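Side-chain contacts in conserved exported protein (PDB 3CLW), which is of unknown function but probably hydrolyses O-glycosyl bonds, as a member of glycoside hydrolase family 30 with a TIM-barrel domain: residues M136-S141 with Q147-L152; L348-A353 with M407-I412; F239-D242 with P248-I251. All coordinates share one frame; numbering follows the deposited sequence.

Contact 1 of 3, residues M136-S141 with Q147-L152; sequences MTRSAS and QDCINL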
loop_
_atom_site.group_PDB
_atom_site.type_symbol
_atom_site.label_atom_id
_atom_site.label_comp_id
_atom_site.label_asym_id
_atom_site.label_seq_id
_atom_site.Cartn_x
_atom_site.Cartn_y
_atom_site.Cartn_z
ATOM N N MET A 136 -27.616 -3.283 -1.381
ATOM C CA MET A 136 -27.591 -2.284 -2.450
ATOM C C MET A 136 -27.180 -2.954 -3.748
ATOM O O MET A 136 -27.162 -2.319 -4.782
ATOM C CB MET A 136 -26.513 -1.206 -2.179
ATOM C CG MET A 136 -26.839 -0.185 -1.085
ATOM S SD MET A 136 -25.815 1.318 -1.147
ATOM C CE MET A 136 -26.293 1.860 0.429
ATOM N N THR A 137 -26.754 -4.208 -3.677
ATOM C CA THR A 137 -26.105 -4.830 -4.835
ATOM C C THR A 137 -27.144 -5.454 -5.766
ATOM O O THR A 137 -28.313 -5.558 -5.394
ATOM C CB THR A 137 -25.111 -5.900 -4.394
ATOM O OG1 THR A 137 -25.820 -6.934 -3.707
ATOM C CG2 THR A 137 -24.038 -5.299 -3.471
ATOM N N ARG A 138 -26.725 -5.795 -6.990
ATOM C CA ARG A 138 -27.592 -6.497 -7.941
ATOM C C ARG A 138 -27.833 -7.967 -7.519
ATOM O O ARG A 138 -28.925 -8.491 -7.711
ATOM C CB ARG A 138 -27.058 -6.372 -9.383
ATOM C CG ARG A 138 -27.287 -4.954 -9.987
ATOM C CD ARG A 138 -26.879 -4.789 -11.442
ATOM N NE ARG A 138 -25.451 -5.051 -11.680
ATOM C CZ ARG A 138 -24.962 -6.184 -12.198
ATOM N NH1 ARG A 138 -25.775 -7.166 -12.546
ATOM N NH2 ARG A 138 -23.655 -6.338 -12.389
ATOM N N SER A 139 -26.829 -8.600 -6.899
ATOM C CA SER A 139 -26.897 -10.008 -6.558
ATOM C C SER A 139 -27.456 -10.283 -5.163
ATOM O O SER A 139 -27.589 -11.443 -4.757
ATOM C CB SER A 139 -25.536 -10.669 -6.761
ATOM O OG SER A 139 -24.561 -10.113 -5.905
ATOM N N ALA A 140 -27.810 -9.216 -4.453
ATOM C CA ALA A 140 -28.173 -9.261 -3.025
ATOM C C ALA A 140 -27.063 -9.888 -2.135
ATOM O O ALA A 140 -27.345 -10.557 -1.127
ATOM C CB ALA A 140 -29.511 -9.959 -2.815
ATOM N N SER A 141 -25.813 -9.650 -2.513
ATOM C CA SER A 141 -24.691 -10.255 -1.851
ATOM C C SER A 141 -23.415 -9.482 -2.217
ATOM O O SER A 141 -23.346 -8.803 -3.238
ATOM C CB SER A 141 -24.584 -11.722 -2.254
ATOM O OG SER A 141 -23.349 -12.261 -1.850
ATOM N N GLN A 147 -20.128 -10.449 -14.724
ATOM C CA GLN A 147 -19.170 -9.436 -15.062
ATOM C C GLN A 147 -19.714 -8.358 -16.041
ATOM O O GLN A 147 -18.961 -7.835 -16.849
ATOM C CB GLN A 147 -17.890 -10.072 -15.588
ATOM C CG GLN A 147 -16.705 -9.175 -15.373
ATOM C CD GLN A 147 -15.438 -9.731 -15.950
ATOM O OE1 GLN A 147 -15.480 -10.644 -16.761
ATOM N NE2 GLN A 147 -14.291 -9.175 -15.547
ATOM N N ASP A 148 -20.995 -7.991 -15.931
ATOM C CA ASP A 148 -21.581 -6.993 -16.863
ATOM C C ASP A 148 -21.146 -5.561 -16.574
ATOM O O ASP A 148 -20.794 -4.805 -17.485
ATOM C CB ASP A 148 -23.108 -7.069 -16.856
ATOM C CG ASP A 148 -23.628 -8.444 -17.245
ATOM O OD1 ASP A 148 -22.897 -9.215 -17.939
ATOM O OD2 ASP A 148 -24.768 -8.752 -16.847
ATOM N N CYS A 149 -21.173 -5.221 -15.288
ATOM C CA CYS A 149 -20.839 -3.919 -14.758
ATOM C C CYS A 149 -20.829 -4.108 -13.240
ATOM O O CYS A 149 -20.938 -5.226 -12.739
ATOM C CB CYS A 149 -21.907 -2.896 -15.142
ATOM S SG CYS A 149 -23.567 -3.314 -14.554
ATOM N N ILE A 150 -20.722 -2.996 -12.524
ATOM C CA ILE A 150 -20.607 -2.965 -11.072
ATOM C C ILE A 150 -21.772 -3.705 -10.448
ATOM O O ILE A 150 -22.909 -3.570 -10.908
ATOM C CB ILE A 150 -20.537 -1.500 -10.580
ATOM C CG1 ILE A 150 -20.112 -1.420 -9.099
ATOM C CG2 ILE A 150 -21.858 -0.727 -10.939
ATOM C CD1 ILE A 150 -19.703 -0.022 -8.625
ATOM N N ASN A 151 -21.482 -4.523 -9.430
ATOM C CA ASN A 151 -22.539 -5.171 -8.661
ATOM C C ASN A 151 -23.174 -4.164 -7.670
ATOM O O ASN A 151 -23.011 -4.278 -6.441
ATOM C CB ASN A 151 -22.011 -6.430 -7.950
ATOM C CG ASN A 151 -23.086 -7.164 -7.158
ATOM O OD1 ASN A 151 -24.229 -7.315 -7.618
ATOM N ND2 ASN A 151 -22.725 -7.636 -5.953
ATOM N N LEU A 152 -23.843 -3.169 -8.234
ATOM C CA LEU A 152 -24.503 -2.092 -7.493
ATOM C C LEU A 152 -25.696 -1.631 -8.311
ATOM O O LEU A 152 -25.614 -1.481 -9.516
ATOM C CB LEU A 152 -23.546 -0.914 -7.221
ATOM C CG LEU A 152 -24.114 0.342 -6.562
ATOM C CD1 LEU A 152 -24.511 0.098 -5.111
ATOM C CD2 LEU A 152 -23.126 1.466 -6.631
#

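Contact 2 of 3, residues L348-A353 with M407-I412; sequences LANASA and MKRIAI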
loop_
_atom_site.group_PDB
_atom_site.type_symbol
_atom_site.label_atom_id
_atom_site.label_comp_id
_atom_site.label_asym_id
_atom_site.label_seq_id
_atom_site.Cartn_x
_atom_site.Cartn_y
_atom_site.Cartn_z
ATOM N N LEU A 348 11.074 5.079 -10.648
ATOM C CA LEU A 348 10.664 4.975 -12.034
ATOM C C LEU A 348 9.231 5.474 -12.239
ATOM O O LEU A 348 8.988 6.279 -13.121
ATOM C CB LEU A 348 10.838 3.553 -12.574
ATOM C CG LEU A 348 12.247 2.966 -12.542
ATOM C CD1 LEU A 348 12.322 1.743 -13.430
ATOM C CD2 LEU A 348 13.293 3.984 -12.940
ATOM N N ALA A 349 8.303 5.016 -11.395
ATOM C CA ALA A 349 6.909 5.429 -11.479
ATOM C C ALA A 349 6.671 6.717 -10.695
ATOM O O ALA A 349 5.569 7.265 -10.743
ATOM C CB ALA A 349 5.978 4.315 -11.031
ATOM N N ASN A 350 7.716 7.203 -10.018
ATOM C CA ASN A 350 7.660 8.392 -9.164
ATOM C C ASN A 350 6.500 8.369 -8.170
ATOM O O ASN A 350 5.816 9.386 -7.967
ATOM C CB ASN A 350 7.625 9.677 -10.015
ATOM C CG ASN A 350 9.003 10.078 -10.547
ATOM O OD1 ASN A 350 9.457 11.196 -10.345
ATOM N ND2 ASN A 350 9.660 9.167 -11.224
ATOM N N ALA A 351 6.262 7.202 -7.556
ATOM C CA ALA A 351 5.081 7.028 -6.725
ATOM C C ALA A 351 5.171 7.936 -5.527
ATOM O O ALA A 351 6.238 8.048 -4.935
ATOM C CB ALA A 351 4.956 5.583 -6.284
ATOM N N SER A 352 4.058 8.561 -5.134
ATOM C CA SER A 352 4.050 9.294 -3.857
ATOM C C SER A 352 3.732 8.470 -2.611
ATOM O O SER A 352 3.812 8.985 -1.493
ATOM C CB SER A 352 3.138 10.538 -3.917
ATOM O OG SER A 352 3.748 11.572 -4.692
ATOM N N ALA A 353 3.314 7.219 -2.797
ATOM C CA ALA A 353 2.988 6.312 -1.688
ATOM C C ALA A 353 3.247 4.900 -2.152
ATOM O O ALA A 353 3.114 4.625 -3.352
ATOM C CB ALA A 353 1.553 6.443 -1.251
ATOM N N MET A 407 8.505 14.797 2.608
ATOM C CA MET A 407 9.853 14.772 2.069
ATOM C C MET A 407 9.731 14.726 0.567
ATOM O O MET A 407 8.752 14.217 0.033
ATOM C CB MET A 407 10.641 13.548 2.547
ATOM C CG MET A 407 11.223 13.657 3.973
ATOM S SD MET A 407 12.393 12.321 4.289
ATOM C CE MET A 407 12.959 12.830 5.883
ATOM N N LYS A 408 10.736 15.225 -0.129
ATOM C CA LYS A 408 10.740 15.074 -1.564
ATOM C C LYS A 408 11.877 14.174 -1.981
ATOM O O LYS A 408 12.934 14.205 -1.370
ATOM C CB LYS A 408 10.781 16.452 -2.215
ATOM C CG LYS A 408 9.458 17.153 -1.935
ATOM C CD LYS A 408 9.378 18.537 -2.479
ATOM C CE LYS A 408 7.957 19.057 -2.344
ATOM N NZ LYS A 408 8.002 20.500 -1.943
ATOM N N ARG A 409 11.625 13.328 -2.970
ATOM C CA ARG A 409 12.684 12.609 -3.630
ATOM C C ARG A 409 13.579 13.606 -4.391
ATOM O O ARG A 409 13.090 14.543 -5.014
ATOM C CB ARG A 409 12.132 11.554 -4.591
ATOM C CG ARG A 409 13.199 10.627 -5.078
ATOM C CD ARG A 409 12.648 9.483 -5.863
ATOM N NE ARG A 409 12.226 9.880 -7.203
ATOM C CZ ARG A 409 12.992 9.787 -8.294
ATOM N NH1 ARG A 409 14.240 9.364 -8.192
ATOM N NH2 ARG A 409 12.520 10.130 -9.488
ATOM N N ILE A 410 14.888 13.398 -4.308
ATOM C CA ILE A 410 15.866 14.281 -4.953
ATOM C C ILE A 410 16.800 13.397 -5.748
ATOM O O ILE A 410 16.759 12.167 -5.609
ATOM C CB ILE A 410 16.624 15.156 -3.931
ATOM C CG1 ILE A 410 17.349 14.286 -2.875
ATOM C CG2 ILE A 410 15.666 16.110 -3.259
ATOM C CD1 ILE A 410 18.032 15.074 -1.792
ATOM N N ALA A 411 17.607 14.010 -6.612
ATOM C CA ALA A 411 18.512 13.264 -7.487
ATOM C C ALA A 411 19.703 12.653 -6.731
ATOM O O ALA A 411 20.280 13.276 -5.831
ATOM C CB ALA A 411 19.024 14.180 -8.622
ATOM N N ILE A 412 20.068 11.441 -7.118
ATOM C CA ILE A 412 21.319 10.820 -6.674
ATOM C C ILE A 412 21.842 10.019 -7.876
ATOM O O ILE A 412 21.304 8.990 -8.230
ATOM C CB ILE A 412 21.162 9.959 -5.362
ATOM C CG1 ILE A 412 22.467 9.208 -5.022
ATOM C CG2 ILE A 412 20.000 8.957 -5.477
ATOM C CD1 ILE A 412 22.565 8.644 -3.598
#

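Contact 3 of 3, residues F239-D242 with P248-I251; sequences FEID and PDDI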
loop_
_atom_site.group_PDB
_atom_site.type_symbol
_atom_site.label_atom_id
_atom_site.label_comp_id
_atom_site.label_asym_id
_atom_site.label_seq_id
_atom_site.Cartn_x
_atom_site.Cartn_y
_atom_site.Cartn_z
ATOM N N PHE A 239 -3.174 1.441 -19.104
ATOM C CA PHE A 239 -3.076 1.691 -20.530
ATOM C C PHE A 239 -4.075 0.785 -21.261
ATOM O O PHE A 239 -4.626 -0.122 -20.676
ATOM C CB PHE A 239 -1.650 1.410 -20.988
ATOM C CG PHE A 239 -0.594 1.856 -19.996
ATOM C CD1 PHE A 239 -0.173 3.184 -19.946
ATOM C CD2 PHE A 239 -0.013 0.943 -19.115
ATOM C CE1 PHE A 239 0.788 3.590 -19.045
ATOM C CE2 PHE A 239 0.955 1.360 -18.206
ATOM C CZ PHE A 239 1.349 2.683 -18.178
ATOM N N GLU A 240 -4.339 1.054 -22.535
ATOM C CA GLU A 240 -5.345 0.290 -23.286
ATOM C C GLU A 240 -4.759 -1.062 -23.641
ATOM O O GLU A 240 -3.625 -1.118 -24.120
ATOM C CB GLU A 240 -5.754 1.054 -24.558
ATOM C CG GLU A 240 -7.002 0.511 -25.263
ATOM C CD GLU A 240 -7.439 1.387 -26.455
ATOM O OE1 GLU A 240 -6.584 2.053 -27.087
ATOM O OE2 GLU A 240 -8.647 1.415 -26.758
ATOM N N ILE A 241 -5.512 -2.134 -23.383
ATOM C CA ILE A 241 -5.017 -3.519 -23.558
ATOM C C ILE A 241 -5.904 -4.493 -24.365
ATOM O O ILE A 241 -5.447 -5.570 -24.740
ATOM C CB ILE A 241 -4.696 -4.226 -22.195
ATOM C CG1 ILE A 241 -5.915 -4.228 -21.266
ATOM C CG2 ILE A 241 -3.448 -3.612 -21.537
ATOM C CD1 ILE A 241 -6.161 -5.553 -20.570
ATOM N N ASP A 242 -7.165 -4.151 -24.594
ATOM C CA ASP A 242 -8.030 -5.007 -25.417
ATOM C C ASP A 242 -9.025 -4.195 -26.273
ATOM O O ASP A 242 -8.944 -2.977 -26.309
ATOM C CB ASP A 242 -8.772 -6.038 -24.542
ATOM C CG ASP A 242 -9.757 -5.395 -23.561
ATOM O OD1 ASP A 242 -10.142 -4.212 -23.752
ATOM O OD2 ASP A 242 -10.147 -6.087 -22.589
ATOM N N PRO A 248 -12.276 -1.826 -17.747
ATOM C CA PRO A 248 -11.680 -0.625 -17.152
ATOM C C PRO A 248 -10.172 -0.586 -17.363
ATOM O O PRO A 248 -9.400 -0.502 -16.394
ATOM C CB PRO A 248 -12.047 -0.757 -15.664
ATOM C CG PRO A 248 -12.053 -2.247 -15.446
ATOM C CD PRO A 248 -12.638 -2.824 -16.714
ATOM N N ASP A 249 -9.753 -0.661 -18.623
ATOM C CA ASP A 249 -8.376 -0.383 -18.986
ATOM C C ASP A 249 -8.282 1.068 -19.427
ATOM O O ASP A 249 -9.238 1.850 -19.252
ATOM C CB ASP A 249 -7.869 -1.342 -20.077
ATOM C CG ASP A 249 -8.561 -1.127 -21.434
ATOM O OD1 ASP A 249 -8.093 -1.735 -22.425
ATOM O OD2 ASP A 249 -9.567 -0.371 -21.505
ATOM N N ASP A 250 -7.127 1.431 -19.966
ATOM C CA ASP A 250 -6.886 2.786 -20.469
ATOM C C ASP A 250 -7.167 3.876 -19.437
ATOM O O ASP A 250 -7.583 4.997 -19.791
ATOM C CB ASP A 250 -7.696 3.028 -21.762
ATOM C CG ASP A 250 -7.230 4.252 -22.514
ATOM O OD1 ASP A 250 -6.003 4.448 -22.589
ATOM O OD2 ASP A 250 -8.101 5.033 -23.005
ATOM N N ILE A 251 -6.941 3.544 -18.158
ATOM C CA ILE A 251 -7.247 4.439 -17.038
ATOM C C ILE A 251 -6.576 5.814 -17.169
ATOM O O ILE A 251 -7.233 6.843 -17.024
ATOM C CB ILE A 251 -6.900 3.797 -15.642
ATOM C CG1 ILE A 251 -7.778 2.558 -15.366
ATOM C CG2 ILE A 251 -6.968 4.837 -14.517
ATOM C CD1 ILE A 251 -9.304 2.801 -15.260
#

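Contact 1 of 3, residues M136-S141 with Q147-L152
T137 and L152 bring the two backbones together, their CA atoms 4.1 Å apart. Neither 136-141 nor 147-152 forms regular helix or strand. Both belong to the long loop that joins strand 125-128 to helix 157-173, a beta-to-alpha connection of the TIM barrel. N151 sits at the centre of an inverse gamma turn.

N151 and R138 carry most of the polar contact. N151 CG is anti to the backbone N (chi1 -179°), which sends the amide in among T137, S139 and S141. OD1 accepts the backbone N-H of S139 at 3.0 Å; the donor lies in the amide plane, on a lone pair. ND2 gives two weak bonds, one to S139 OG and one to S141 O at 3.0 Å. With its oxygen and its nitrogen both engaged, the amide is probably held against rotation. T137 lies across it, with CB 3.3 Å from ND2. T137 OG1 turns elsewhere, accepting from S141 N and bonding to Y134 O. S139 OG also bonds to V143 O.

The R138 chain bends at chi3 (-60°) and lays one edge of the guanidinium against the backbone of 149-150. I150 O takes two nitrogens from this edge, NE at 3.0 Å and NH2 at 3.2 Å. NH2 also reaches C149 O at 3.0 Å. Both oxygens lie in the guanidinium plane, while NH2 stands above both carbonyl planes. NH1 forms a salt bridge with D146, so the group is gripped by backbone carbonyls and by a carboxylate.

Between the two segments the apolar packing is slight. Helix 157-173 borders it, with F160 against M136 and F157 against L152. L152 CD1 rests 3.8 Å from M136 CB.

Contact 2 of 3, residues L348-A353 with M407-I412
N350 OD1 lies at the edge of the R409 guanidinium, in its plane and 3.4 Å from R409 NH2. The bond is nearly straight at 166°, but its length makes it weak. The two flat groups stand almost square to each other, with their planes 87° apart. The guanidinium is therefore not stacked on the amide. N350 ND2 is also close to R409 NH2, but both are donors and do not bond.

R409 extends from strand 408-414 and bends at chi3 (75°), which turns its NH2 end to N350. The arginine has a firmer hold elsewhere: NE bonds to Q17 OE1 on strand 6-25. Y16 of that strand and Y432 of strand 427-433 also touch the side chain. Q17 contacts N350 too, so it links both partners of the weak bond. H296 of helix 285-300 packs on N350 as well.

N350 is the first residue to leave helical geometry after helix 328-347, with positive phi. The chain turns here before it enters strand 353-356. The contact thus joins an alpha-to-beta turn of the barrel to a strand that follows much later in sequence. Strand 6-25 pairs with both 353-356 and 408-414. This is consistent with the junction of a TIM barrel and an attached beta domain known from family 30 glycoside hydrolases.

Contact 3 of 3, residues F239-D242 with P248-I251
D249 CB heads toward 239-242, and each atom from there outward to OD1 meets that segment. CB lies 3.5 Å from F239 O and also touches I241 CG1. CG follows, close to E240 CA. At the tip, OD1 accepts the backbone N-H of I241 at 2.8 Å. This bond is almost perfectly straight, with an angle of 178° at the hydrogen. The donor approaches on the anti side of the carboxylate, 31° out of its plane. A second backbone donor, D242 N, reaches the same oxygen at 3.4 Å and makes a weak bond. One carboxylate oxygen thus draws two successive N-H groups of the loop toward it. The first torsion of D249 places CG between the backbone N and the carbonyl carbon (chi1 68°), which brings the carboxylate to this side; chi2 then sets OD1 at the two N-H groups.

Both segments lie between strand 226-232 and helix 251-256, in a beta-to-alpha loop of the TIM barrel. The loop folds back on itself just before the helix. D250 occupies the N-cap position, yet its side chain makes no capping bond. Its backbone N bonds to F239 O at 3.0 Å. D250 CB and OD1 rest beside E240 CB, each at 3.9 Å.

Acidic groups gather here. D242 OD1 comes within 3.5 Å of D249 OD1, and both are acceptors. The backbone N-H groups at D249 OD1 probably ease the repulsion, and D242 OD2 bonds to T247 OG1. K204 NZ bonds to D249 O. F239 CB leads away from 248-251; its ring makes a cation-pi contact with R294 and touches I295 of helix 285-300.

In the fold
Along the chain the order is contact 1, contact 3, contact 2, each closing before the next opens. Contacts 1 and 3 each join two parts of a single loop that follows a barrel strand, 125-128 and 226-232 respectively. Their centres are 22 Å apart, and their nearest atoms about 7 Å. F201 links their surroundings, touching both Q147 and P248. Contact 2 lies 38 Å from contact 1 between centres, on the opposite side of the chain's centre, and 25 Å from contact 3. Helix 285-300 borders contacts 2 and 3. Contacts 1 and 3 thus shape loops of the barrel, while contact 2 lies where the barrel meets the later beta strands.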